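Local coordinates for protein flavin-dependent monooxygenase, oxygenase subunit HsaA (Rhodococcus sp., PDB 2RFQ) that catalyses the FMNH2-dependent ortho-hydroxylation of the secosteroid phenol 3-HSA to the catechol 3,4-DHSA during cholesterol breakdown, at residues E29-P37 against D180-G191. Sequence-based numbering, arbitrary orientation.
Sequences ETEDLRRIP and DVWNVVGLRGTG
Arg34 and Asp180 lock together end-on where the Schellman motif closing helix 27-33 meets the loop between strands 177-179 and 193-198, joining the N-terminal helical domain of this acyl-CoA dehydrogenase fold to its β-domain. Guanidinium and carboxylate lie nearly coplanar, 5° apart: NH1 of Arg34 meets OD1 of Asp180 and NH2 meets OD2, each at 2.8 Å and each on a syn lone pair. A bend at chi3 (-58°) turns the guanidinium so that NH1 also reaches the carbonyl O of Trp182 at 2.9 Å, a more bent bond tilted from the guanidinium plane. An alanine in place of Arg34 would forfeit all three bonds and is likely to leave the Asp180 carboxylate without its charged mate. The Trp182 indole carries Val184 CG2 over one face, sends NE1 in its ring plane to Leu187 O, and meets Trp141, a probable FMN-site residue. The backbones come closest where Arg34 faces Gly189, their CA atoms 4.1 Å apart; Gly189 CA packs 3.7 Å from Thr30 CG2, and Ile36 CD1 rests 3.3 Å from Gly189 O. Glu31 and Arg188 hold their charged planes 16° apart without direct pairing; the Glu31 carboxylate has its salt bridges elsewhere, OE1 with Arg357 and OE2 with Arg360. Two waters bridge Glu31 and Arg188: one links Glu31 OE2 to the Arg188 backbone N, while the other, weakly bound to OE2, accepts from Arg188 NH1 at 2.8 Å.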
ATOM      1  N   GLU A  29     -19.270 -11.268 -26.660  1.00  9.47           N
ATOM      2  CA  GLU A  29     -19.372 -11.013 -28.083  1.00  9.17           C
ATOM      3  C   GLU A  29     -18.776  -9.644 -28.447  1.00  8.95           C
ATOM      4  O   GLU A  29     -18.062  -9.495 -29.450  1.00  8.74           O
ATOM      5  CB  GLU A  29     -20.831 -11.107 -28.551  1.00  9.27           C
ATOM      6  CG  GLU A  29     -20.963 -11.010 -30.066  1.00  8.80           C
ATOM      7  CD  GLU A  29     -22.315 -11.480 -30.585  1.00  8.28           C
ATOM      8  OE1 GLU A  29     -22.824 -12.498 -30.074  1.00 10.77           O
ATOM      9  OE2 GLU A  29     -22.805 -10.869 -31.554  1.00  9.14           O
ATOM     10  N   THR A  30     -19.079  -8.644 -27.626  1.00  8.46           N
ATOM     11  CA  THR A  30     -18.557  -7.304 -27.836  1.00  8.51           C
ATOM     12  C   THR A  30     -17.025  -7.324 -27.822  1.00  9.18           C
ATOM     13  O   THR A  30     -16.385  -6.721 -28.677  1.00 10.23           O
ATOM     14  CB  THR A  30     -19.111  -6.369 -26.748  1.00  9.11           C
ATOM     15  OG1 THR A  30     -20.533  -6.304 -26.928  1.00  9.21           O
ATOM     16  CG2 THR A  30     -18.491  -4.955 -26.855  1.00  9.93           C
ATOM     17  N   GLU A  31     -16.430  -8.034 -26.867  1.00  9.74           N
ATOM     18  CA  GLU A  31     -14.972  -8.183 -26.869  1.00 10.06           C
ATOM     19  C   GLU A  31     -14.475  -8.880 -28.140  1.00 10.05           C
ATOM     20  O   GLU A  31     -13.548  -8.419 -28.790  1.00 10.40           O
ATOM     21  CB  GLU A  31     -14.533  -9.053 -25.703  1.00 11.03           C
ATOM     22  CG  GLU A  31     -14.341  -8.374 -24.408  1.00 13.88           C
ATOM     23  CD  GLU A  31     -13.339  -9.183 -23.592  1.00 15.54           C
ATOM     24  OE1 GLU A  31     -13.763 -10.181 -22.996  1.00 14.94           O
ATOM     25  OE2 GLU A  31     -12.139  -8.846 -23.595  1.00 13.67           O
ATOM     26  N   ASP A  32     -15.095 -10.016 -28.462  1.00 10.27           N
ATOM     27  CA  ASP A  32     -14.651 -10.838 -29.597  1.00 11.16           C
ATOM     28  C   ASP A  32     -14.707 -10.108 -30.922  1.00 10.61           C
ATOM     29  O   ASP A  32     -13.837 -10.279 -31.796  1.00 12.35           O
ATOM     30  CB  ASP A  32     -15.505 -12.112 -29.660  1.00 11.30           C
ATOM     31  CG  ASP A  32     -15.204 -13.091 -28.527  1.00 13.81           C
ATOM     32  OD1 ASP A  32     -14.140 -12.977 -27.865  1.00 16.31           O
ATOM     33  OD2 ASP A  32     -16.040 -13.980 -28.286  1.00 16.44           O
ATOM     34  N   LEU A  33     -15.749  -9.292 -31.109  1.00  9.82           N
ATOM     35  CA  LEU A  33     -15.901  -8.529 -32.355  1.00 10.39           C
ATOM     36  C   LEU A  33     -15.126  -7.206 -32.343  1.00 10.10           C
ATOM     37  O   LEU A  33     -15.049  -6.521 -33.358  1.00 11.05           O
ATOM     38  CB  LEU A  33     -17.377  -8.252 -32.614  1.00  9.86           C
ATOM     39  CG  LEU A  33     -18.228  -9.493 -32.763  1.00 11.31           C
ATOM     40  CD1 LEU A  33     -19.705  -9.092 -32.794  1.00 13.63           C
ATOM     41  CD2 LEU A  33     -17.810 -10.172 -34.068  1.00 13.25           C
ATOM     42  N   ARG A  34     -14.580  -6.835 -31.174  1.00  9.76           N
ATOM     43  CA  ARG A  34     -13.787  -5.580 -31.038  1.00 10.71           C
ATOM     44  C   ARG A  34     -14.592  -4.315 -31.411  1.00 10.61           C
ATOM     45  O   ARG A  34     -14.041  -3.319 -31.898  1.00 10.81           O
ATOM     46  CB  ARG A  34     -12.483  -5.663 -31.853  1.00 11.16           C
ATOM     47  CG  ARG A  34     -11.573  -6.859 -31.459  1.00 12.21           C
ATOM     48  CD  ARG A  34     -10.268  -6.862 -32.328  1.00 13.43           C
ATOM     49  NE  ARG A  34     -10.564  -6.943 -33.766  1.00 12.79           N
ATOM     50  CZ  ARG A  34     -10.405  -5.949 -34.650  1.00 15.22           C
ATOM     51  NH1 ARG A  34      -9.886  -4.771 -34.294  1.00 15.23           N
ATOM     52  NH2 ARG A  34     -10.753  -6.137 -35.930  1.00 18.01           N
ATOM     53  N   ARG A  35     -15.889  -4.345 -31.127  1.00 10.68           N
ATOM     54  CA  ARG A  35     -16.760  -3.260 -31.534  1.00 11.75           C
ATOM     55  C   ARG A  35     -18.035  -3.377 -30.724  1.00 10.31           C
ATOM     56  O   ARG A  35     -18.502  -4.479 -30.430  1.00 10.52           O
ATOM     57  CB  ARG A  35     -17.059  -3.392 -33.049  1.00 11.78           C
ATOM     58  CG  ARG A  35     -17.437  -2.093 -33.755  1.00 14.62           C
ATOM     59  CD  ARG A  35     -17.623  -2.318 -35.273  1.00 13.63           C
ATOM     60  NE  ARG A  35     -18.565  -3.414 -35.491  1.00 15.61           N
ATOM     61  CZ  ARG A  35     -18.250  -4.613 -35.979  1.00 18.11           C
ATOM     62  NH1 ARG A  35     -17.006  -4.877 -36.402  1.00 19.05           N
ATOM     63  NH2 ARG A  35     -19.187  -5.559 -36.065  1.00 16.68           N
ATOM     64  N   ILE A  36     -18.609  -2.231 -30.345  1.00 10.11           N
ATOM     65  CA  ILE A  36     -19.912  -2.280 -29.704  1.00  9.42           C
ATOM     66  C   ILE A  36     -20.941  -2.710 -30.758  1.00  9.60           C
ATOM     67  O   ILE A  36     -20.950  -2.179 -31.861  1.00 10.39           O
ATOM     68  CB  ILE A  36     -20.317  -0.905 -29.135  1.00  9.29           C
ATOM     69  CG1 ILE A  36     -19.189  -0.314 -28.265  1.00  8.42           C
ATOM     70  CG2 ILE A  36     -21.660  -1.023 -28.366  1.00 10.93           C
ATOM     71  CD1 ILE A  36     -18.720  -1.220 -27.085  1.00  8.98           C
ATOM     72  N   PRO A  37     -21.789  -3.690 -30.437  1.00  9.97           N
ATOM     73  CA  PRO A  37     -22.834  -4.092 -31.386  1.00  9.93           C
ATOM     74  C   PRO A  37     -23.751  -2.926 -31.789  1.00  8.88           C
ATOM     75  O   PRO A  37     -24.101  -2.044 -30.966  1.00  8.38           O
ATOM     76  CB  PRO A  37     -23.595  -5.171 -30.624  1.00 10.10           C
ATOM     77  CG  PRO A  37     -22.535  -5.806 -29.778  1.00 12.03           C
ATOM     78  CD  PRO A  37     -21.777  -4.568 -29.251  1.00 11.56           C
ATOM     79  N   ASP A 180      -8.690   0.064 -39.131  1.00 13.37           N
ATOM     80  CA  ASP A 180      -8.928  -0.905 -38.065  1.00 13.98           C
ATOM     81  C   ASP A 180      -7.595  -1.434 -37.556  1.00 13.95           C
ATOM     82  O   ASP A 180      -6.961  -2.284 -38.197  1.00 13.97           O
ATOM     83  CB  ASP A 180      -9.815  -2.043 -38.567  1.00 14.82           C
ATOM     84  CG  ASP A 180     -10.068  -3.087 -37.519  1.00 16.53           C
ATOM     85  OD1 ASP A 180      -9.817  -2.813 -36.325  1.00 15.91           O
ATOM     86  OD2 ASP A 180     -10.534  -4.188 -37.890  1.00 18.67           O
ATOM     87  N   VAL A 181      -7.154  -0.877 -36.430  1.00 12.65           N
ATOM     88  CA  VAL A 181      -5.882  -1.238 -35.822  1.00 13.10           C
ATOM     89  C   VAL A 181      -6.015  -1.680 -34.359  1.00 13.24           C
ATOM     90  O   VAL A 181      -5.003  -1.981 -33.723  1.00 14.07           O
ATOM     91  CB  VAL A 181      -4.865  -0.071 -35.868  1.00 13.64           C
ATOM     92  CG1 VAL A 181      -4.614   0.363 -37.307  1.00 14.06           C
ATOM     93  CG2 VAL A 181      -5.367   1.107 -35.026  1.00 16.03           C
ATOM     94  N   TRP A 182      -7.243  -1.699 -33.836  1.00 12.01           N
ATOM     95  CA  TRP A 182      -7.466  -1.880 -32.387  1.00 11.83           C
ATOM     96  C   TRP A 182      -7.165  -3.314 -31.937  1.00 11.34           C
ATOM     97  O   TRP A 182      -7.933  -4.239 -32.197  1.00 12.68           O
ATOM     98  CB  TRP A 182      -8.901  -1.479 -32.068  1.00 10.78           C
ATOM     99  CG  TRP A 182      -9.219  -1.358 -30.627  1.00 11.43           C
ATOM    100  CD1 TRP A 182     -10.199  -2.024 -29.951  1.00 11.24           C
ATOM    101  CD2 TRP A 182      -8.598  -0.475 -29.687  1.00 11.33           C
ATOM    102  NE1 TRP A 182     -10.227  -1.621 -28.634  1.00  9.00           N
ATOM    103  CE2 TRP A 182      -9.253  -0.668 -28.444  1.00  9.19           C
ATOM    104  CE3 TRP A 182      -7.546   0.460 -29.771  1.00 10.95           C
ATOM    105  CZ2 TRP A 182      -8.898   0.033 -27.295  1.00 10.68           C
ATOM    106  CZ3 TRP A 182      -7.187   1.160 -28.617  1.00 10.69           C
ATOM    107  CH2 TRP A 182      -7.876   0.950 -27.403  1.00 11.14           C
ATOM    108  N   ASN A 183      -6.031  -3.491 -31.255  1.00 11.64           N
ATOM    109  CA  ASN A 183      -5.509  -4.813 -30.945  1.00 11.27           C
ATOM    110  C   ASN A 183      -4.838  -4.800 -29.569  1.00 10.45           C
ATOM    111  O   ASN A 183      -3.598  -4.785 -29.451  1.00 10.51           O
ATOM    112  CB  ASN A 183      -4.498  -5.190 -32.037  1.00 11.54           C
ATOM    113  CG  ASN A 183      -4.039  -6.609 -31.931  1.00 14.18           C
ATOM    114  OD1 ASN A 183      -4.708  -7.447 -31.339  1.00 14.98           O
ATOM    115  ND2 ASN A 183      -2.865  -6.892 -32.502  1.00 19.20           N
ATOM    116  N   VAL A 184      -5.684  -4.792 -28.536  1.00  9.29           N
ATOM    117  CA  VAL A 184      -5.227  -4.486 -27.169  1.00  9.25           C
ATOM    118  C   VAL A 184      -5.715  -5.487 -26.124  1.00  8.86           C
ATOM    119  O   VAL A 184      -6.622  -6.291 -26.378  1.00  9.58           O
ATOM    120  CB  VAL A 184      -5.676  -3.072 -26.755  1.00 10.00           C
ATOM    121  CG1 VAL A 184      -4.931  -2.022 -27.586  1.00 10.63           C
ATOM    122  CG2 VAL A 184      -7.163  -2.939 -26.947  1.00 10.88           C
ATOM    123  N   VAL A 185      -5.126  -5.416 -24.930  1.00  8.19           N
ATOM    124  CA  VAL A 185      -5.390  -6.425 -23.886  1.00  7.96           C
ATOM    125  C   VAL A 185      -6.723  -6.195 -23.128  1.00  8.12           C
ATOM    126  O   VAL A 185      -7.276  -7.103 -22.506  1.00  8.38           O
ATOM    127  CB  VAL A 185      -4.205  -6.469 -22.879  1.00  8.70           C
ATOM    128  CG1 VAL A 185      -4.142  -5.153 -22.068  1.00  9.03           C
ATOM    129  CG2 VAL A 185      -4.260  -7.714 -21.937  1.00  8.38           C
ATOM    130  N   GLY A 186      -7.221  -4.973 -23.181  1.00  8.00           N
ATOM    131  CA  GLY A 186      -8.524  -4.640 -22.555  1.00  8.07           C
ATOM    132  C   GLY A 186      -9.244  -3.543 -23.312  1.00  7.18           C
ATOM    133  O   GLY A 186      -8.669  -2.881 -24.192  1.00  6.89           O
ATOM    134  N   LEU A 187     -10.507  -3.318 -22.938  1.00  6.75           N
ATOM    135  CA  LEU A 187     -11.397  -2.416 -23.702  1.00  6.45           C
ATOM    136  C   LEU A 187     -11.403  -2.805 -25.189  1.00  7.32           C
ATOM    137  O   LEU A 187     -11.565  -1.963 -26.078  1.00  7.97           O
ATOM    138  CB  LEU A 187     -11.016  -0.923 -23.521  1.00  7.34           C
ATOM    139  CG  LEU A 187     -11.367  -0.351 -22.133  1.00  7.66           C
ATOM    140  CD1 LEU A 187     -10.838   1.119 -22.067  1.00  7.94           C
ATOM    141  CD2 LEU A 187     -12.896  -0.434 -21.883  1.00  9.65           C
ATOM    142  N   ARG A 188     -11.276  -4.102 -25.447  1.00  8.21           N
ATOM    143  CA  ARG A 188     -11.256  -4.616 -26.830  1.00  8.27           C
ATOM    144  C   ARG A 188     -12.531  -4.221 -27.586  1.00  8.05           C
ATOM    145  O   ARG A 188     -12.489  -3.839 -28.768  1.00  9.42           O
ATOM    146  CB  ARG A 188     -11.102  -6.136 -26.822  1.00  9.57           C
ATOM    147  CG  ARG A 188      -9.736  -6.532 -26.348  1.00  9.13           C
ATOM    148  CD  ARG A 188      -9.614  -8.054 -26.181  1.00 14.26           C
ATOM    149  NE  ARG A 188      -8.222  -8.426 -25.987  1.00 20.51           N
ATOM    150  CZ  ARG A 188      -7.812  -9.595 -25.499  1.00 24.77           C
ATOM    151  NH1 ARG A 188      -8.698 -10.517 -25.094  1.00 22.20           N
ATOM    152  NH2 ARG A 188      -6.504  -9.838 -25.413  1.00 26.59           N
ATOM    153  N   GLY A 189     -13.663  -4.264 -26.892  1.00  7.44           N
ATOM    154  CA  GLY A 189     -14.953  -3.947 -27.518  1.00  7.94           C
ATOM    155  C   GLY A 189     -15.127  -2.504 -27.965  1.00  8.71           C
ATOM    156  O   GLY A 189     -16.059  -2.204 -28.709  1.00  9.41           O
ATOM    157  N   THR A 190     -14.248  -1.596 -27.504  1.00  7.57           N
ATOM    158  CA  THR A 190     -14.468  -0.182 -27.788  1.00  8.01           C
ATOM    159  C   THR A 190     -14.227   0.188 -29.255  1.00  8.61           C
ATOM    160  O   THR A 190     -14.711   1.228 -29.699  1.00 10.06           O
ATOM    161  CB  THR A 190     -13.637   0.754 -26.860  1.00  7.25           C
ATOM    162  OG1 THR A 190     -12.237   0.533 -27.089  1.00  8.16           O
ATOM    163  CG2 THR A 190     -13.996   0.465 -25.387  1.00  7.72           C
ATOM    164  N   GLY A 191     -13.496  -0.655 -30.000  1.00  9.06           N
ATOM    165  CA  GLY A 191     -13.228  -0.332 -31.403  1.00  9.37           C
ATOM    166  C   GLY A 191     -12.608   1.047 -31.516  1.00  9.57           C
ATOM    167  O   GLY A 191     -13.041   1.882 -32.324  1.00 10.10           O
TER
HETATM  168  O   HOH W   1     -11.623  -6.161 -23.426  1.00  9.92           O
HETATM  169  O   HOH W   2     -11.405 -11.247 -24.904  1.00 22.61           O
HETATM  170  O   HOH W   3     -17.162   0.388 -31.135  1.00 10.10           O